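Local coordinates for quinonprotein alcohol dehydrogenase-like protein (Bacteroides thetaiotaomicron VPI-5482, PDB 4R5O) that is of unknown function but binds calcium and joins an immunoglobulin-like beta-sandwich to a seven-bladed beta-propeller of the YVTN repeat family, at residues L224-V236 against N239-V253. Sequence-based numbering, arbitrary orientation.
With CA (calcium ion), chain K.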
ATOM      1  N   LEU A 224       7.806 -22.420   5.400  1.00 40.37           N
ATOM      2  CA  LEU A 224       7.241 -21.840   6.635  1.00 38.50           C
ATOM      3  C   LEU A 224       7.010 -20.351   6.387  1.00 43.79           C
ATOM      4  O   LEU A 224       7.958 -19.603   6.172  1.00 44.74           O
ATOM      5  CB  LEU A 224       8.100 -22.085   7.901  1.00 37.67           C
ATOM      6  CG  LEU A 224       7.697 -21.314   9.194  1.00 40.08           C
ATOM      7  CD1 LEU A 224       6.309 -21.662   9.640  1.00 41.07           C
ATOM      8  CD2 LEU A 224       8.672 -21.562  10.307  1.00 36.97           C
ATOM      9  N   CYS A 225       5.753 -19.944   6.416  1.00 40.60           N
ATOM     10  CA  CYS A 225       5.322 -18.602   6.119  1.00 40.35           C
ATOM     11  C   CYS A 225       4.246 -18.138   7.103  1.00 43.45           C
ATOM     12  O   CYS A 225       3.293 -18.873   7.361  1.00 41.82           O
ATOM     13  CB  CYS A 225       4.801 -18.541   4.680  1.00 40.99           C
ATOM     14  SG  CYS A 225       4.393 -16.870   4.120  1.00 45.03           S
ATOM     15  N   PHE A 226       4.361 -16.889   7.599  1.00 39.40           N
ATOM     16  CA  PHE A 226       3.279 -16.326   8.402  1.00 38.06           C
ATOM     17  C   PHE A 226       2.406 -15.567   7.425  1.00 40.96           C
ATOM     18  O   PHE A 226       2.693 -14.402   7.129  1.00 40.42           O
ATOM     19  CB  PHE A 226       3.741 -15.450   9.602  1.00 39.13           C
ATOM     20  CG  PHE A 226       4.752 -15.937  10.617  1.00 40.07           C
ATOM     21  CD1 PHE A 226       5.128 -17.280  10.669  1.00 42.03           C
ATOM     22  CD2 PHE A 226       5.302 -15.059  11.551  1.00 40.84           C
ATOM     23  CE1 PHE A 226       6.091 -17.723  11.588  1.00 42.14           C
ATOM     24  CE2 PHE A 226       6.222 -15.513  12.511  1.00 43.50           C
ATOM     25  CZ  PHE A 226       6.635 -16.836  12.500  1.00 42.13           C
ATOM     26  N   TYR A 227       1.381 -16.228   6.865  1.00 38.33           N
ATOM     27  CA  TYR A 227       0.463 -15.597   5.895  1.00 37.21           C
ATOM     28  C   TYR A 227      -0.195 -14.426   6.553  1.00 41.76           C
ATOM     29  O   TYR A 227      -0.396 -13.411   5.911  1.00 43.00           O
ATOM     30  CB  TYR A 227      -0.569 -16.598   5.348  1.00 37.99           C
ATOM     31  CG  TYR A 227       0.100 -17.725   4.589  1.00 39.53           C
ATOM     32  CD1 TYR A 227       0.692 -17.499   3.347  1.00 41.67           C
ATOM     33  CD2 TYR A 227       0.198 -19.000   5.137  1.00 39.56           C
ATOM     34  CE1 TYR A 227       1.347 -18.520   2.663  1.00 43.51           C
ATOM     35  CE2 TYR A 227       0.844 -20.027   4.456  1.00 40.37           C
ATOM     36  CZ  TYR A 227       1.406 -19.783   3.214  1.00 48.14           C
ATOM     37  OH  TYR A 227       2.057 -20.776   2.534  1.00 55.80           O
ATOM     38  N   ASN A 228      -0.439 -14.537   7.869  1.00 38.78           N
ATOM     39  CA  ASN A 228      -0.987 -13.506   8.742  1.00 38.25           C
ATOM     40  C   ASN A 228      -0.384 -13.644  10.091  1.00 39.42           C
ATOM     41  O   ASN A 228      -0.130 -14.765  10.535  1.00 39.56           O
ATOM     42  CB  ASN A 228      -2.516 -13.575   8.831  1.00 42.07           C
ATOM     43  CG  ASN A 228      -3.201 -13.447   7.518  1.00 50.55           C
ATOM     44  OD1 ASN A 228      -3.374 -12.354   6.985  1.00 46.68           O
ATOM     45  ND2 ASN A 228      -3.482 -14.586   6.926  1.00 42.87           N
ATOM     46  N   SER A 229      -0.143 -12.514  10.741  1.00 35.31           N
ATOM     47  CA  SER A 229       0.455 -12.441  12.074  1.00 34.94           C
ATOM     48  C   SER A 229       0.014 -11.154  12.772  1.00 40.27           C
ATOM     49  O   SER A 229      -0.623 -10.303  12.145  1.00 40.52           O
ATOM     50  CB  SER A 229       1.978 -12.531  11.996  1.00 37.10           C
ATOM     51  OG  SER A 229       2.522 -11.545  11.139  1.00 45.20           O
ATOM     52  N   ILE A 230       0.300 -11.045  14.083  1.00 37.88           N
ATOM     53  CA  ILE A 230      -0.027  -9.896  14.925  1.00 37.48           C
ATOM     54  C   ILE A 230       0.862  -9.939  16.149  1.00 45.34           C
ATOM     55  O   ILE A 230       1.314 -11.020  16.541  1.00 46.01           O
ATOM     56  CB  ILE A 230      -1.542  -9.863  15.306  1.00 40.22           C
ATOM     57  CG1 ILE A 230      -2.003  -8.438  15.726  1.00 39.43           C
ATOM     58  CG2 ILE A 230      -1.918 -10.956  16.332  1.00 40.82           C
ATOM     59  CD1 ILE A 230      -3.468  -8.198  15.905  1.00 32.68           C
ATOM     60  N   ILE A 231       1.132  -8.761  16.746  1.00 42.48           N
ATOM     61  CA  ILE A 231       1.856  -8.669  18.003  1.00 41.50           C
ATOM     62  C   ILE A 231       0.798  -8.580  19.090  1.00 44.59           C
ATOM     63  O   ILE A 231      -0.118  -7.756  18.987  1.00 44.03           O
ATOM     64  CB  ILE A 231       2.903  -7.521  18.076  1.00 43.29           C
ATOM     65  CG1 ILE A 231       3.843  -7.482  16.861  1.00 41.70           C
ATOM     66  CG2 ILE A 231       3.672  -7.538  19.400  1.00 43.57           C
ATOM     67  CD1 ILE A 231       4.626  -8.699  16.535  1.00 48.12           C
ATOM     68  N   TYR A 232       0.908  -9.435  20.108  1.00 39.61           N
ATOM     69  CA  TYR A 232      -0.046  -9.458  21.202  1.00 39.29           C
ATOM     70  C   TYR A 232       0.625  -9.959  22.443  1.00 47.80           C
ATOM     71  O   TYR A 232       1.145 -11.083  22.446  1.00 47.02           O
ATOM     72  CB  TYR A 232      -1.245 -10.345  20.826  1.00 39.12           C
ATOM     73  CG  TYR A 232      -2.392 -10.364  21.810  1.00 40.02           C
ATOM     74  CD1 TYR A 232      -2.972  -9.176  22.256  1.00 40.70           C
ATOM     75  CD2 TYR A 232      -3.020 -11.560  22.150  1.00 41.80           C
ATOM     76  CE1 TYR A 232      -4.070  -9.178  23.106  1.00 40.29           C
ATOM     77  CE2 TYR A 232      -4.148 -11.576  22.970  1.00 43.59           C
ATOM     78  CZ  TYR A 232      -4.683 -10.375  23.432  1.00 49.30           C
ATOM     79  OH  TYR A 232      -5.835 -10.338  24.195  1.00 45.63           O
ATOM     80  N   ASN A 233       0.626  -9.113  23.504  1.00 46.71           N
ATOM     81  CA  ASN A 233       1.199  -9.407  24.820  1.00 47.84           C
ATOM     82  C   ASN A 233       2.586 -10.049  24.722  1.00 50.35           C
ATOM     83  O   ASN A 233       2.803 -11.150  25.260  1.00 50.69           O
ATOM     84  CB  ASN A 233       0.283 -10.320  25.636  1.00 53.81           C
ATOM     85  CG  ASN A 233      -0.680  -9.559  26.490  1.00 85.20           C
ATOM     86  OD1 ASN A 233      -1.679  -8.995  26.011  1.00 85.82           O
ATOM     87  ND2 ASN A 233      -0.355  -9.495  27.778  1.00 73.55           N
ATOM     88  N   GLY A 234       3.496  -9.350  24.039  1.00 42.68           N
ATOM     89  CA  GLY A 234       4.880  -9.766  23.887  1.00 41.09           C
ATOM     90  C   GLY A 234       5.114 -10.964  22.997  1.00 43.98           C
ATOM     91  O   GLY A 234       6.249 -11.453  22.923  1.00 45.24           O
ATOM     92  N   LYS A 235       4.059 -11.413  22.276  1.00 38.61           N
ATOM     93  CA  LYS A 235       4.133 -12.569  21.383  1.00 37.97           C
ATOM     94  C   LYS A 235       3.761 -12.228  19.953  1.00 43.78           C
ATOM     95  O   LYS A 235       3.007 -11.292  19.708  1.00 46.52           O
ATOM     96  CB  LYS A 235       3.202 -13.718  21.857  1.00 38.55           C
ATOM     97  CG  LYS A 235       3.376 -14.205  23.307  1.00 40.46           C
ATOM     98  CD  LYS A 235       4.734 -14.801  23.601  1.00 52.47           C
ATOM     99  CE  LYS A 235       4.841 -15.172  25.064  1.00 55.79           C
ATOM    100  NZ  LYS A 235       6.134 -15.847  25.378  1.00 54.77           N
ATOM    101  N   VAL A 236       4.253 -13.039  19.013  1.00 39.74           N
ATOM    102  CA  VAL A 236       3.873 -13.000  17.608  1.00 38.53           C
ATOM    103  C   VAL A 236       2.916 -14.161  17.348  1.00 42.03           C
ATOM    104  O   VAL A 236       3.341 -15.314  17.397  1.00 39.05           O
ATOM    105  CB  VAL A 236       5.078 -13.037  16.634  1.00 42.15           C
ATOM    106  CG1 VAL A 236       4.603 -13.006  15.177  1.00 41.21           C
ATOM    107  CG2 VAL A 236       6.062 -11.907  16.914  1.00 41.77           C
ATOM    108  N   ASN A 239      -0.598 -17.366  11.554  1.00 40.24           N
ATOM    109  CA  ASN A 239      -1.382 -18.181  10.642  1.00 41.03           C
ATOM    110  C   ASN A 239      -0.429 -18.627   9.563  1.00 47.53           C
ATOM    111  O   ASN A 239       0.043 -17.777   8.805  1.00 49.13           O
ATOM    112  CB  ASN A 239      -2.589 -17.410  10.101  1.00 44.55           C
ATOM    113  CG  ASN A 239      -3.225 -18.032   8.884  1.00 48.02           C
ATOM    114  OD1 ASN A 239      -3.391 -17.371   7.874  1.00 42.15           O
ATOM    115  ND2 ASN A 239      -3.474 -19.335   8.900  1.00 40.10           N
ATOM    116  N   ASP A 240      -0.061 -19.921   9.546  1.00 44.37           N
ATOM    117  CA  ASP A 240       0.948 -20.437   8.641  1.00 44.91           C
ATOM    118  C   ASP A 240       0.373 -21.471   7.674  1.00 51.31           C
ATOM    119  O   ASP A 240       1.135 -22.263   7.120  1.00 51.56           O
ATOM    120  CB  ASP A 240       2.101 -21.060   9.459  1.00 47.77           C
ATOM    121  CG  ASP A 240       1.741 -22.115  10.506  1.00 59.52           C
ATOM    122  OD1 ASP A 240       0.711 -22.801  10.336  1.00 60.80           O
ATOM    123  OD2 ASP A 240       2.531 -22.298  11.457  1.00 65.26           O
ATOM    124  N   THR A 241      -0.946 -21.427   7.420  1.00 48.67           N
ATOM    125  CA  THR A 241      -1.570 -22.389   6.530  1.00 48.84           C
ATOM    126  C   THR A 241      -2.562 -21.716   5.560  1.00 54.07           C
ATOM    127  O   THR A 241      -3.193 -20.717   5.910  1.00 53.47           O
ATOM    128  CB  THR A 241      -2.273 -23.450   7.352  1.00 50.96           C
ATOM    129  OG1 THR A 241      -2.694 -24.471   6.473  1.00 51.46           O
ATOM    130  CG2 THR A 241      -3.447 -22.910   8.166  1.00 47.69           C
ATOM    131  N   TYR A 242      -2.692 -22.286   4.348  1.00 51.13           N
ATOM    132  CA  TYR A 242      -3.633 -21.810   3.337  1.00 52.76           C
ATOM    133  C   TYR A 242      -4.545 -22.951   2.875  1.00 60.57           C
ATOM    134  O   TYR A 242      -5.393 -22.726   2.008  1.00 62.20           O
ATOM    135  CB  TYR A 242      -2.900 -21.193   2.118  1.00 53.96           C
ATOM    136  CG  TYR A 242      -2.040 -22.160   1.330  1.00 56.99           C
ATOM    137  CD1 TYR A 242      -2.575 -22.915   0.287  1.00 60.39           C
ATOM    138  CD2 TYR A 242      -0.687 -22.309   1.613  1.00 57.32           C
ATOM    139  CE1 TYR A 242      -1.795 -23.832  -0.420  1.00 62.08           C
ATOM    140  CE2 TYR A 242       0.108 -23.205   0.899  1.00 58.87           C
ATOM    141  CZ  TYR A 242      -0.448 -23.966  -0.116  1.00 67.84           C
ATOM    142  OH  TYR A 242       0.356 -24.841  -0.804  1.00 70.72           O
ATOM    143  N   LYS A 243      -4.335 -24.178   3.421  1.00 56.70           N
ATOM    144  CA  LYS A 243      -4.968 -25.424   2.988  1.00 56.87           C
ATOM    145  C   LYS A 243      -4.891 -26.523   4.072  1.00 61.18           C
ATOM    146  O   LYS A 243      -5.921 -27.013   4.519  1.00 61.50           O
ATOM    147  CB  LYS A 243      -4.220 -25.882   1.714  1.00 59.59           C
ATOM    148  CG  LYS A 243      -4.590 -27.233   1.103  1.00 77.98           C
ATOM    149  CD  LYS A 243      -3.589 -27.628  -0.019  1.00 86.96           C
ATOM    150  CE  LYS A 243      -2.175 -27.894   0.465  1.00 95.88           C
ATOM    151  NZ  LYS A 243      -1.234 -28.114  -0.663  1.00105.04           N
ATOM    152  N   ASP A 244      -3.669 -26.914   4.475  1.00 57.52           N
ATOM    153  CA  ASP A 244      -3.407 -27.992   5.430  1.00 57.04           C
ATOM    154  C   ASP A 244      -3.835 -27.630   6.839  1.00 59.73           C
ATOM    155  O   ASP A 244      -3.772 -26.474   7.237  1.00 58.79           O
ATOM    156  CB  ASP A 244      -1.906 -28.361   5.441  1.00 58.93           C
ATOM    157  CG  ASP A 244      -1.362 -28.868   4.106  1.00 77.09           C
ATOM    158  OD1 ASP A 244      -2.111 -29.577   3.377  1.00 78.56           O
ATOM    159  OD2 ASP A 244      -0.164 -28.613   3.816  1.00 85.23           O
ATOM    160  N   GLU A 245      -4.248 -28.647   7.608  1.00 57.10           N
ATOM    161  CA  GLU A 245      -4.668 -28.513   8.996  1.00 56.87           C
ATOM    162  C   GLU A 245      -3.447 -28.104   9.812  1.00 61.11           C
ATOM    163  O   GLU A 245      -2.393 -28.752   9.754  1.00 62.61           O
ATOM    164  CB  GLU A 245      -5.314 -29.822   9.490  1.00 58.99           C
ATOM    165  CG  GLU A 245      -5.785 -29.799  10.937  1.00 69.04           C
ATOM    166  CD  GLU A 245      -6.459 -31.063  11.453  1.00 92.51           C
ATOM    167  OE1 GLU A 245      -7.127 -31.761  10.654  1.00 96.93           O
ATOM    168  OE2 GLU A 245      -6.390 -31.310  12.681  1.00 80.51           O
ATOM    169  N   SER A 246      -3.568 -26.972  10.498  1.00 54.84           N
ATOM    170  CA  SER A 246      -2.490 -26.401  11.300  1.00 52.50           C
ATOM    171  C   SER A 246      -3.079 -25.641  12.460  1.00 54.39           C
ATOM    172  O   SER A 246      -4.219 -25.198  12.374  1.00 53.04           O
ATOM    173  CB  SER A 246      -1.612 -25.491  10.433  1.00 52.77           C
ATOM    174  OG  SER A 246      -0.521 -24.955  11.154  1.00 54.82           O
ATOM    175  N   LYS A 247      -2.320 -25.497  13.540  1.00 51.55           N
ATOM    176  CA  LYS A 247      -2.756 -24.721  14.690  1.00 51.91           C
ATOM    177  C   LYS A 247      -2.098 -23.368  14.697  1.00 56.52           C
ATOM    178  O   LYS A 247      -0.972 -23.259  14.198  1.00 57.13           O
ATOM    179  CB  LYS A 247      -2.446 -25.448  16.000  1.00 55.02           C
ATOM    180  CG  LYS A 247      -3.387 -26.582  16.297  1.00 57.45           C
ATOM    181  CD  LYS A 247      -2.972 -27.277  17.545  1.00 59.58           C
ATOM    182  CE  LYS A 247      -3.894 -28.408  17.909  1.00 76.80           C
ATOM    183  NZ  LYS A 247      -4.068 -29.399  16.806  1.00 94.86           N
ATOM    184  N   VAL A 248      -2.772 -22.338  15.283  1.00 50.93           N
ATOM    185  CA  VAL A 248      -2.168 -21.017  15.476  1.00 48.24           C
ATOM    186  C   VAL A 248      -0.931 -21.246  16.325  1.00 49.36           C
ATOM    187  O   VAL A 248      -0.987 -22.006  17.295  1.00 49.54           O
ATOM    188  CB  VAL A 248      -3.137 -19.948  16.082  1.00 51.28           C
ATOM    189  CG1 VAL A 248      -2.395 -18.703  16.556  1.00 50.11           C
ATOM    190  CG2 VAL A 248      -4.226 -19.563  15.101  1.00 50.98           C
ATOM    191  N   LYS A 249       0.190 -20.650  15.925  1.00 44.07           N
ATOM    192  CA  LYS A 249       1.446 -20.770  16.661  1.00 42.65           C
ATOM    193  C   LYS A 249       1.934 -19.412  17.074  1.00 46.45           C
ATOM    194  O   LYS A 249       1.702 -18.436  16.368  1.00 46.96           O
ATOM    195  CB  LYS A 249       2.488 -21.481  15.812  1.00 43.82           C
ATOM    196  CG  LYS A 249       2.069 -22.916  15.514  1.00 51.86           C
ATOM    197  CD  LYS A 249       3.029 -23.633  14.616  1.00 51.11           C
ATOM    198  CE  LYS A 249       2.384 -24.855  14.044  1.00 36.41           C
ATOM    199  NZ  LYS A 249       1.332 -24.476  13.066  1.00 42.87           N
ATOM    200  N   TYR A 250       2.555 -19.314  18.242  1.00 44.01           N
ATOM    201  CA  TYR A 250       3.099 -18.024  18.635  1.00 43.31           C
ATOM    202  C   TYR A 250       4.574 -18.200  19.054  1.00 46.31           C
ATOM    203  O   TYR A 250       5.014 -19.293  19.427  1.00 45.89           O
ATOM    204  CB  TYR A 250       2.276 -17.311  19.728  1.00 44.06           C
ATOM    205  CG  TYR A 250       2.197 -17.993  21.072  1.00 44.79           C
ATOM    206  CD1 TYR A 250       3.158 -17.758  22.053  1.00 46.39           C
ATOM    207  CD2 TYR A 250       1.098 -18.769  21.415  1.00 45.82           C
ATOM    208  CE1 TYR A 250       3.060 -18.331  23.316  1.00 47.94           C
ATOM    209  CE2 TYR A 250       0.987 -19.349  22.675  1.00 47.21           C
ATOM    210  CZ  TYR A 250       1.965 -19.117  23.629  1.00 59.72           C
ATOM    211  OH  TYR A 250       1.880 -19.704  24.875  1.00 64.99           O
ATOM    212  N   TYR A 251       5.323 -17.110  18.895  1.00 42.28           N
ATOM    213  CA  TYR A 251       6.743 -16.942  19.191  1.00 41.11           C
ATOM    214  C   TYR A 251       6.890 -15.772  20.159  1.00 42.94           C
ATOM    215  O   TYR A 251       5.972 -14.962  20.283  1.00 42.14           O
ATOM    216  CB  TYR A 251       7.535 -16.719  17.872  1.00 41.64           C
ATOM    217  CG  TYR A 251       7.363 -17.816  16.837  1.00 44.19           C
ATOM    218  CD1 TYR A 251       6.217 -17.880  16.046  1.00 46.51           C
ATOM    219  CD2 TYR A 251       8.374 -18.750  16.599  1.00 45.22           C
ATOM    220  CE1 TYR A 251       6.028 -18.911  15.127  1.00 50.28           C
ATOM    221  CE2 TYR A 251       8.219 -19.757  15.640  1.00 46.64           C
ATOM    222  CZ  TYR A 251       7.042 -19.831  14.906  1.00 59.30           C
ATOM    223  OH  TYR A 251       6.842 -20.820  13.964  1.00 64.07           O
ATOM    224  N   ASP A 252       8.014 -15.688  20.858  1.00 39.17           N
ATOM    225  CA  ASP A 252       8.255 -14.591  21.788  1.00 39.13           C
ATOM    226  C   ASP A 252       8.961 -13.465  21.038  1.00 44.97           C
ATOM    227  O   ASP A 252       9.963 -13.735  20.371  1.00 44.95           O
ATOM    228  CB  ASP A 252       9.069 -15.091  22.990  1.00 40.16           C
ATOM    229  CG  ASP A 252       9.269 -14.064  24.063  1.00 49.42           C
ATOM    230  OD1 ASP A 252       8.325 -13.842  24.851  1.00 54.46           O
ATOM    231  OD2 ASP A 252      10.385 -13.505  24.146  1.00 52.13           O
ATOM    232  N   VAL A 253       8.436 -12.221  21.121  1.00 42.65           N
ATOM    233  CA  VAL A 253       8.994 -11.056  20.416  1.00 42.90           C
ATOM    234  C   VAL A 253      10.460 -10.843  20.850  1.00 47.10           C
ATOM    235  O   VAL A 253      11.316 -10.691  19.990  1.00 46.86           O
ATOM    236  CB  VAL A 253       8.125  -9.780  20.646  1.00 47.59           C
ATOM    237  CG1 VAL A 253       8.829  -8.496  20.208  1.00 46.22           C
ATOM    238  CG2 VAL A 253       6.767  -9.910  19.951  1.00 47.96           C
TER
HETATM  239 CA    CA K 507       8.005 -12.070  26.578  1.00 90.23          CA
HETATM  240  O   HOH W   1       5.187 -12.107  27.028  1.00 53.28           O
HETATM  241  O   HOH W   2       8.181  -9.662  25.189  1.00 65.14           O
HETATM  242  O   HOH W   3      10.298 -12.206  26.466  1.00 57.56           O
HETATM  243  O   HOH W   4       8.833 -14.233  27.680  1.00 56.43           O
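The Tyr-227 ring meets the backbone of Asp-240 and Thr-241 at its edge (Tyr-227 CD2 to Thr-241 N 3.5 Å), with Cys-225 SG over one face, toward the rim. Its hydroxyl reaches the Tyr-242 ring edge and is hydrogen-bonded to His-324. The Phe-226 and Tyr-251 rings, inclined by 30°, are displaced and scarcely overlap, Phe-226 CZ lying 3.4 Å from Tyr-251 CE1. The Asn-228 and Asn-239 amides lie side by side, nearly coplanar (12°), Asn-228 ND2 giving an in-plane 2.9 Å bond to a lone pair of Asn-239 OD1. Asn-239 O takes weak bonds from Tyr-227 N (2.8 Å) and Asn-228 N (3.4 Å), marking a classic beta bulge in an antiparallel propeller sheet. Past a type I' turn (Tyr-232 to Lys-235), Val-236 and Tyr-251 form an antiparallel hydrogen-bonded pair, Val-236 N lying 2.9 Å from Tyr-251 O. Bent at chi2 (-63°), Lys-235 passes Tyr-250 CD1 and forms a salt bridge from NZ to Asp-252 OD1 (3.0 Å), anti and somewhat out of the carboxylate plane. Asp-252 OD1 also binds the calcium ion (2.5 Å), alongside four waters. Were Lys-235 an alanine, Asp-252 OD1 would probably be left to the calcium ion and Tyr-250 would lose the methylenes passing CD1.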